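Abbfa_003403 (Acinetobacter baumannii, PDB 4ZXH) is a four-domain nonribosomal peptide synthetase whose condensation, adenylation, carrier and thioesterase domains probably join amino acid and acyl building blocks and release the product. Local coordinates at residues L1067-C1079 with F1240-T1252. Numbering follows the deposited sequence.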
ATOM      1  N   LEU A1067      -3.818  11.695 -44.302  1.00 32.22           N
ATOM      2  CA  LEU A1067      -4.018  10.453 -45.026  1.00 32.63           C
ATOM      3  C   LEU A1067      -5.117   9.688 -44.311  1.00 33.04           C
ATOM      4  O   LEU A1067      -5.027   9.475 -43.106  1.00 37.52           O
ATOM      5  CB  LEU A1067      -2.724   9.635 -45.078  1.00 29.56           C
ATOM      6  CG  LEU A1067      -2.842   8.183 -45.523  1.00 23.22           C
ATOM      7  CD1 LEU A1067      -3.501   8.136 -46.887  1.00 26.76           C
ATOM      8  CD2 LEU A1067      -1.478   7.521 -45.556  1.00 22.62           C
ATOM      9  N   TRP A1068      -6.162   9.304 -45.039  1.00 28.99           N
ATOM     10  CA  TRP A1068      -7.260   8.518 -44.475  1.00 24.86           C
ATOM     11  C   TRP A1068      -7.068   7.045 -44.771  1.00 27.89           C
ATOM     12  O   TRP A1068      -6.811   6.657 -45.921  1.00 29.95           O
ATOM     13  CB  TRP A1068      -8.603   8.961 -45.038  1.00 29.03           C
ATOM     14  CG  TRP A1068      -8.989  10.337 -44.667  1.00 34.16           C
ATOM     15  CD1 TRP A1068      -8.724  11.475 -45.360  1.00 33.22           C
ATOM     16  CD2 TRP A1068      -9.725  10.736 -43.501  1.00 34.74           C
ATOM     17  NE1 TRP A1068      -9.248  12.565 -44.699  1.00 43.08           N
ATOM     18  CE2 TRP A1068      -9.866  12.133 -43.554  1.00 37.66           C
ATOM     19  CE3 TRP A1068     -10.275  10.046 -42.420  1.00 32.32           C
ATOM     20  CZ2 TRP A1068     -10.534  12.852 -42.569  1.00 36.46           C
ATOM     21  CZ3 TRP A1068     -10.937  10.763 -41.440  1.00 32.51           C
ATOM     22  CH2 TRP A1068     -11.065  12.149 -41.522  1.00 34.63           C
ATOM     23  N   LEU A1069      -7.212   6.227 -43.733  1.00 31.43           N
ATOM     24  CA  LEU A1069      -7.091   4.784 -43.867  1.00 25.56           C
ATOM     25  C   LEU A1069      -8.381   4.084 -43.469  1.00 22.99           C
ATOM     26  O   LEU A1069      -9.032   4.460 -42.506  1.00 24.22           O
ATOM     27  CB  LEU A1069      -5.920   4.271 -43.032  1.00 22.54           C
ATOM     28  CG  LEU A1069      -4.563   4.877 -43.438  1.00 27.59           C
ATOM     29  CD1 LEU A1069      -3.498   4.603 -42.414  1.00 19.04           C
ATOM     30  CD2 LEU A1069      -4.104   4.398 -44.819  1.00 30.93           C
ATOM     31  N   PHE A1070      -8.746   3.048 -44.210  1.00 24.15           N
ATOM     32  CA  PHE A1070     -10.001   2.379 -43.952  1.00 22.29           C
ATOM     33  C   PHE A1070      -9.827   0.925 -43.571  1.00 21.58           C
ATOM     34  O   PHE A1070      -8.972   0.227 -44.108  1.00 22.21           O
ATOM     35  CB  PHE A1070     -10.884   2.509 -45.169  1.00 23.22           C
ATOM     36  CG  PHE A1070     -11.027   3.904 -45.612  1.00 26.50           C
ATOM     37  CD1 PHE A1070     -11.905   4.759 -44.957  1.00 28.45           C
ATOM     38  CD2 PHE A1070     -10.257   4.390 -46.651  1.00 23.70           C
ATOM     39  CE1 PHE A1070     -12.035   6.076 -45.349  1.00 23.85           C
ATOM     40  CE2 PHE A1070     -10.385   5.701 -47.055  1.00 23.50           C
ATOM     41  CZ  PHE A1070     -11.271   6.547 -46.396  1.00 27.12           C
ATOM     42  N   HIS A1071     -10.661   0.482 -42.639  1.00 17.40           N
ATOM     43  CA  HIS A1071     -10.557  -0.853 -42.092  1.00 21.97           C
ATOM     44  C   HIS A1071     -10.598  -1.914 -43.171  1.00 24.10           C
ATOM     45  O   HIS A1071     -11.247  -1.725 -44.187  1.00 32.20           O
ATOM     46  CB  HIS A1071     -11.690  -1.099 -41.105  1.00 24.30           C
ATOM     47  CG  HIS A1071     -13.052  -1.000 -41.709  1.00 25.39           C
ATOM     48  ND1 HIS A1071     -13.599  -1.998 -42.482  1.00 28.55           N
ATOM     49  CD2 HIS A1071     -13.995  -0.030 -41.627  1.00 26.91           C
ATOM     50  CE1 HIS A1071     -14.813  -1.642 -42.867  1.00 24.45           C
ATOM     51  NE2 HIS A1071     -15.077  -0.451 -42.363  1.00 21.25           N
ATOM     52  N   PRO A1072      -9.897  -3.032 -42.948  1.00 25.00           N
ATOM     53  CA  PRO A1072     -10.039  -4.233 -43.784  1.00 22.91           C
ATOM     54  C   PRO A1072     -11.288  -5.021 -43.402  1.00 26.89           C
ATOM     55  O   PRO A1072     -12.106  -4.490 -42.648  1.00 28.49           O
ATOM     56  CB  PRO A1072      -8.781  -5.030 -43.459  1.00 26.49           C
ATOM     57  CG  PRO A1072      -8.437  -4.604 -42.056  1.00 14.37           C
ATOM     58  CD  PRO A1072      -8.837  -3.181 -41.929  1.00 14.81           C
ATOM     59  N   ILE A1073     -11.409  -6.259 -43.885  1.00 25.69           N
ATOM     60  CA  ILE A1073     -12.584  -7.108 -43.625  1.00 17.93           C
ATOM     61  C   ILE A1073     -13.017  -7.139 -42.158  1.00 18.41           C
ATOM     62  O   ILE A1073     -14.186  -6.994 -41.859  1.00 35.07           O
ATOM     63  CB  ILE A1073     -12.345  -8.569 -44.057  1.00 22.98           C
ATOM     64  CG1 ILE A1073     -11.976  -8.658 -45.532  1.00 26.68           C
ATOM     65  CG2 ILE A1073     -13.611  -9.382 -43.837  1.00 20.04           C
ATOM     66  CD1 ILE A1073     -13.140  -8.317 -46.446  1.00 34.31           C
ATOM     67  N   GLY A1074     -12.080  -7.321 -41.242  1.00 15.61           N
ATOM     68  CA  GLY A1074     -12.425  -7.395 -39.833  1.00 17.63           C
ATOM     69  C   GLY A1074     -13.010  -6.129 -39.216  1.00 19.73           C
ATOM     70  O   GLY A1074     -13.662  -6.188 -38.168  1.00 21.92           O
ATOM     71  N   GLY A1075     -12.752  -4.981 -39.840  1.00 21.59           N
ATOM     72  CA  GLY A1075     -13.392  -3.734 -39.461  1.00 21.46           C
ATOM     73  C   GLY A1075     -12.622  -2.895 -38.462  1.00 26.20           C
ATOM     74  O   GLY A1075     -13.092  -1.854 -37.990  1.00 34.65           O
ATOM     75  N   SER A1076     -11.419  -3.338 -38.149  1.00 27.95           N
ATOM     76  CA  SER A1076     -10.604  -2.675 -37.146  1.00 26.43           C
ATOM     77  C   SER A1076      -9.412  -1.909 -37.735  1.00 29.73           C
ATOM     78  O   SER A1076      -9.053  -2.102 -38.889  1.00 33.64           O
ATOM     79  CB  SER A1076     -10.124  -3.715 -36.150  1.00 22.41           C
ATOM     80  OG  SER A1076      -8.998  -3.270 -35.467  1.00 24.78           O
ATOM     81  N   THR A1077      -8.798  -1.046 -36.929  1.00 29.54           N
ATOM     82  CA  THR A1077      -7.698  -0.221 -37.398  1.00 21.93           C
ATOM     83  C   THR A1077      -6.340  -0.721 -36.932  1.00 28.98           C
ATOM     84  O   THR A1077      -5.322  -0.091 -37.228  1.00 34.25           O
ATOM     85  CB  THR A1077      -7.855   1.221 -36.924  1.00 29.39           C
ATOM     86  OG1 THR A1077      -7.929   1.237 -35.498  1.00 29.49           O
ATOM     87  CG2 THR A1077      -9.139   1.844 -37.499  1.00 34.10           C
ATOM     88  N   PHE A1078      -6.322  -1.844 -36.210  1.00 28.94           N
ATOM     89  CA  PHE A1078      -5.103  -2.347 -35.579  1.00 20.29           C
ATOM     90  C   PHE A1078      -3.889  -2.455 -36.517  1.00 28.46           C
ATOM     91  O   PHE A1078      -2.750  -2.187 -36.119  1.00 32.60           O
ATOM     92  CB  PHE A1078      -5.348  -3.723 -34.958  1.00 13.54           C
ATOM     93  CG  PHE A1078      -4.080  -4.399 -34.504  1.00 17.46           C
ATOM     94  CD1 PHE A1078      -3.589  -4.187 -33.221  1.00 15.29           C
ATOM     95  CD2 PHE A1078      -3.356  -5.199 -35.370  1.00 13.23           C
ATOM     96  CE1 PHE A1078      -2.396  -4.766 -32.792  1.00 18.86           C
ATOM     97  CE2 PHE A1078      -2.140  -5.794 -34.950  1.00 29.18           C
ATOM     98  CZ  PHE A1078      -1.667  -5.576 -33.661  1.00 24.75           C
ATOM     99  N   CYS A1079      -4.135  -2.900 -37.743  1.00 24.75           N
ATOM    100  CA  CYS A1079      -3.078  -3.115 -38.739  1.00 13.40           C
ATOM    101  C   CYS A1079      -2.354  -1.846 -39.204  1.00 16.25           C
ATOM    102  O   CYS A1079      -1.363  -1.967 -39.927  1.00 27.17           O
ATOM    103  CB  CYS A1079      -3.677  -3.802 -39.971  1.00 14.97           C
ATOM    104  SG  CYS A1079      -5.030  -2.754 -40.757  1.00 34.47           S
ATOM    105  N   PHE A1240     -17.725 -10.766 -35.181  1.00 29.97           N
ATOM    106  CA  PHE A1240     -17.988 -11.749 -36.216  1.00 31.08           C
ATOM    107  C   PHE A1240     -18.968 -11.157 -37.228  1.00 32.54           C
ATOM    108  O   PHE A1240     -18.732 -11.237 -38.428  1.00 35.48           O
ATOM    109  CB  PHE A1240     -18.528 -13.052 -35.616  1.00 26.87           C
ATOM    110  CG  PHE A1240     -18.609 -14.179 -36.602  1.00 28.93           C
ATOM    111  CD1 PHE A1240     -17.590 -14.380 -37.518  1.00 27.91           C
ATOM    112  CD2 PHE A1240     -19.692 -15.042 -36.611  1.00 24.30           C
ATOM    113  CE1 PHE A1240     -17.656 -15.411 -38.436  1.00 26.76           C
ATOM    114  CE2 PHE A1240     -19.764 -16.073 -37.513  1.00 24.82           C
ATOM    115  CZ  PHE A1240     -18.739 -16.262 -38.433  1.00 31.56           C
ATOM    116  N   ASP A1241     -20.042 -10.532 -36.742  1.00 29.53           N
ATOM    117  CA  ASP A1241     -21.041  -9.906 -37.623  1.00 23.89           C
ATOM    118  C   ASP A1241     -20.438  -8.828 -38.525  1.00 27.68           C
ATOM    119  O   ASP A1241     -20.756  -8.756 -39.718  1.00 25.78           O
ATOM    120  CB  ASP A1241     -22.182  -9.304 -36.808  1.00 25.40           C
ATOM    121  CG  ASP A1241     -23.169 -10.352 -36.306  1.00 43.24           C
ATOM    122  OD1 ASP A1241     -23.091 -11.549 -36.716  1.00 37.87           O
ATOM    123  OD2 ASP A1241     -24.036  -9.957 -35.491  1.00 45.99           O
ATOM    124  N   THR A1242     -19.566  -7.994 -37.961  1.00 24.74           N
ATOM    125  CA  THR A1242     -18.813  -7.027 -38.766  1.00 28.09           C
ATOM    126  C   THR A1242     -18.013  -7.718 -39.873  1.00 22.26           C
ATOM    127  O   THR A1242     -18.081  -7.328 -41.048  1.00 20.42           O
ATOM    128  CB  THR A1242     -17.871  -6.190 -37.887  1.00 27.24           C
ATOM    129  OG1 THR A1242     -18.665  -5.336 -37.062  1.00 26.46           O
ATOM    130  CG2 THR A1242     -16.953  -5.332 -38.732  1.00 19.31           C
ATOM    131  N   TYR A1243     -17.281  -8.755 -39.486  1.00 19.52           N
ATOM    132  CA  TYR A1243     -16.535  -9.592 -40.415  1.00 18.97           C
ATOM    133  C   TYR A1243     -17.449 -10.121 -41.537  1.00 26.69           C
ATOM    134  O   TYR A1243     -17.115 -10.004 -42.731  1.00 22.56           O
ATOM    135  CB  TYR A1243     -15.865 -10.741 -39.645  1.00 22.55           C
ATOM    136  CG  TYR A1243     -15.068 -11.721 -40.493  1.00 27.33           C
ATOM    137  CD1 TYR A1243     -13.778 -11.411 -40.912  1.00 17.40           C
ATOM    138  CD2 TYR A1243     -15.603 -12.975 -40.850  1.00 26.83           C
ATOM    139  CE1 TYR A1243     -13.050 -12.293 -41.685  1.00 18.50           C
ATOM    140  CE2 TYR A1243     -14.884 -13.874 -41.611  1.00 24.50           C
ATOM    141  CZ  TYR A1243     -13.599 -13.522 -42.023  1.00 31.96           C
ATOM    142  OH  TYR A1243     -12.847 -14.382 -42.780  1.00 34.07           O
ATOM    143  N   LEU A1244     -18.610 -10.668 -41.169  1.00 27.90           N
ATOM    144  CA  LEU A1244     -19.537 -11.220 -42.164  1.00 22.51           C
ATOM    145  C   LEU A1244     -20.052 -10.120 -43.083  1.00 29.16           C
ATOM    146  O   LEU A1244     -20.219 -10.342 -44.275  1.00 35.00           O
ATOM    147  CB  LEU A1244     -20.719 -11.944 -41.494  1.00 23.96           C
ATOM    148  CG  LEU A1244     -20.372 -13.245 -40.759  1.00 34.32           C
ATOM    149  CD1 LEU A1244     -21.554 -13.766 -40.005  1.00 25.53           C
ATOM    150  CD2 LEU A1244     -19.841 -14.306 -41.700  1.00 23.85           C
ATOM    151  N   ALA A1245     -20.292  -8.936 -42.518  1.00 32.16           N
ATOM    152  CA  ALA A1245     -20.886  -7.822 -43.252  1.00 26.80           C
ATOM    153  C   ALA A1245     -19.945  -7.332 -44.334  1.00 28.30           C
ATOM    154  O   ALA A1245     -20.349  -7.076 -45.476  1.00 25.64           O
ATOM    155  CB  ALA A1245     -21.229  -6.700 -42.313  1.00 24.30           C
ATOM    156  N   ASN A1246     -18.673  -7.213 -43.971  1.00 25.35           N
ATOM    157  CA  ASN A1246     -17.672  -6.805 -44.942  1.00 21.06           C
ATOM    158  C   ASN A1246     -17.506  -7.876 -46.009  1.00 27.83           C
ATOM    159  O   ASN A1246     -17.257  -7.559 -47.173  1.00 28.41           O
ATOM    160  CB  ASN A1246     -16.353  -6.503 -44.247  1.00 24.73           C
ATOM    161  CG  ASN A1246     -16.374  -5.162 -43.522  1.00 28.74           C
ATOM    162  OD1 ASN A1246     -17.143  -4.256 -43.877  1.00 25.51           O
ATOM    163  ND2 ASN A1246     -15.516  -5.021 -42.512  1.00 31.32           N
ATOM    164  N   GLY A1247     -17.679  -9.141 -45.621  1.00 24.02           N
ATOM    165  CA  GLY A1247     -17.613 -10.231 -46.584  1.00 21.74           C
ATOM    166  C   GLY A1247     -18.662 -10.091 -47.675  1.00 32.04           C
ATOM    167  O   GLY A1247     -18.349 -10.111 -48.862  1.00 39.81           O
ATOM    168  N   ILE A1248     -19.917  -9.960 -47.258  1.00 27.88           N
ATOM    169  CA  ILE A1248     -21.036  -9.732 -48.153  1.00 28.81           C
ATOM    170  C   ILE A1248     -20.825  -8.465 -48.986  1.00 34.47           C
ATOM    171  O   ILE A1248     -21.215  -8.409 -50.155  1.00 31.26           O
ATOM    172  CB  ILE A1248     -22.339  -9.616 -47.351  1.00 29.62           C
ATOM    173  CG1 ILE A1248     -22.583 -10.897 -46.560  1.00 41.54           C
ATOM    174  CG2 ILE A1248     -23.491  -9.370 -48.242  1.00 30.12           C
ATOM    175  CD1 ILE A1248     -23.756 -10.795 -45.582  1.00 51.31           C
ATOM    176  N   ALA A1249     -20.195  -7.447 -48.392  1.00 26.98           N
ATOM    177  CA  ALA A1249     -19.942  -6.220 -49.125  1.00 26.87           C
ATOM    178  C   ALA A1249     -18.968  -6.502 -50.258  1.00 34.03           C
ATOM    179  O   ALA A1249     -19.205  -6.114 -51.408  1.00 42.55           O
ATOM    180  CB  ALA A1249     -19.408  -5.142 -48.212  1.00 24.81           C
ATOM    181  N   LEU A1250     -17.882  -7.200 -49.928  1.00 28.96           N
ATOM    182  CA  LEU A1250     -16.912  -7.623 -50.933  1.00 26.92           C
ATOM    183  C   LEU A1250     -17.591  -8.425 -52.039  1.00 34.81           C
ATOM    184  O   LEU A1250     -17.380  -8.172 -53.229  1.00 34.10           O
ATOM    185  CB  LEU A1250     -15.801  -8.463 -50.301  1.00 33.08           C
ATOM    186  CG  LEU A1250     -14.701  -8.893 -51.272  1.00 35.27           C
ATOM    187  CD1 LEU A1250     -14.184  -7.641 -51.976  1.00 46.25           C
ATOM    188  CD2 LEU A1250     -13.560  -9.577 -50.536  1.00 24.89           C
ATOM    189  N   GLN A1251     -18.417  -9.375 -51.607  1.00 29.47           N
ATOM    190  CA  GLN A1251     -19.103 -10.322 -52.459  1.00 27.02           C
ATOM    191  C   GLN A1251     -20.016  -9.647 -53.470  1.00 35.75           C
ATOM    192  O   GLN A1251     -20.340 -10.236 -54.493  1.00 39.52           O
ATOM    193  CB  GLN A1251     -19.907 -11.274 -51.584  1.00 40.06           C
ATOM    194  CG  GLN A1251     -20.190 -12.622 -52.184  1.00 61.84           C
ATOM    195  CD  GLN A1251     -20.508 -13.647 -51.107  1.00 72.15           C
ATOM    196  OE1 GLN A1251     -20.191 -13.439 -49.928  1.00 55.52           O
ATOM    197  NE2 GLN A1251     -21.150 -14.756 -51.502  1.00 80.55           N
ATOM    198  N   THR A1252     -20.424  -8.409 -53.193  1.00 33.39           N
ATOM    199  CA  THR A1252     -21.374  -7.711 -54.067  1.00 31.85           C
ATOM    200  C   THR A1252     -20.863  -6.376 -54.652  1.00 31.35           C
ATOM    201  O   THR A1252     -21.660  -5.519 -55.048  1.00 45.22           O
ATOM    202  CB  THR A1252     -22.697  -7.436 -53.316  1.00 35.91           C
ATOM    203  OG1 THR A1252     -22.434  -6.638 -52.159  1.00 38.94           O
ATOM    204  CG2 THR A1252     -23.353  -8.747 -52.874  1.00 32.51           C
TER
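Tyr1243 turns the edge of its ring to Gly1074, whose CA lies near the ring plane, while the CG2 methyl of Ile1073 comes in obliquely, 3.6 Å from Tyr1243 CD1; the ring of Phe1186 also meets it, the planes at about 50°. The His1071 imidazole and the Asn1246 amide meet with planes only 21° apart; His1071 CE1 and Asn1246 ND2 are 3.5 Å from each other, in an oblique approach. One N-H of the amide goes to the turn: Asn1246 ND2 donates to Ile1073 O, 2.5 Å away and nearly straight, though the exact length is doubtful at 2.7 Å resolution. With CG anti to its own carbonyl carbon (chi1 -76°), Asn1246 reaches out from helix 1233-1251 to this oxygen. Residues 1072-1075 form a type I beta turn, and Pro1072 O accepts from Gly1075 N and from His1071 ND1 (2.9 Å), the two donors arriving from opposite faces of its plane. The other ring nitrogen, His1071 NE2, is hydrogen-bonded to Tyr1118, so both ring nitrogens are engaged, which holds the rotation of the imidazole. On the flank, Ile1073 CD1 rests 4.3 Å from Leu1250 CD2, with Phe1138 touching both side chains. Thr1242 sets its CG2 methyl beside Gly1074 O (3.4 Å), and its hydroxyl bonds back to Leu1238 O within the helix. Tyr1243 OH is engaged by Asp1189. The contact thus joins the loop after strand 1067-1070 of the central sheet to helix 1233-1251, inside a thioesterase domain of the alpha/beta-hydrolase fold. The side chain of Pro1072 touches residues of a probable Cys-His-Asp triad and nucleophile elbow. Bonds to successive carbonyls tie the turn to His1071 and to the helix, satisfying Pro1072 O and Ile1073 O in a largely buried interface.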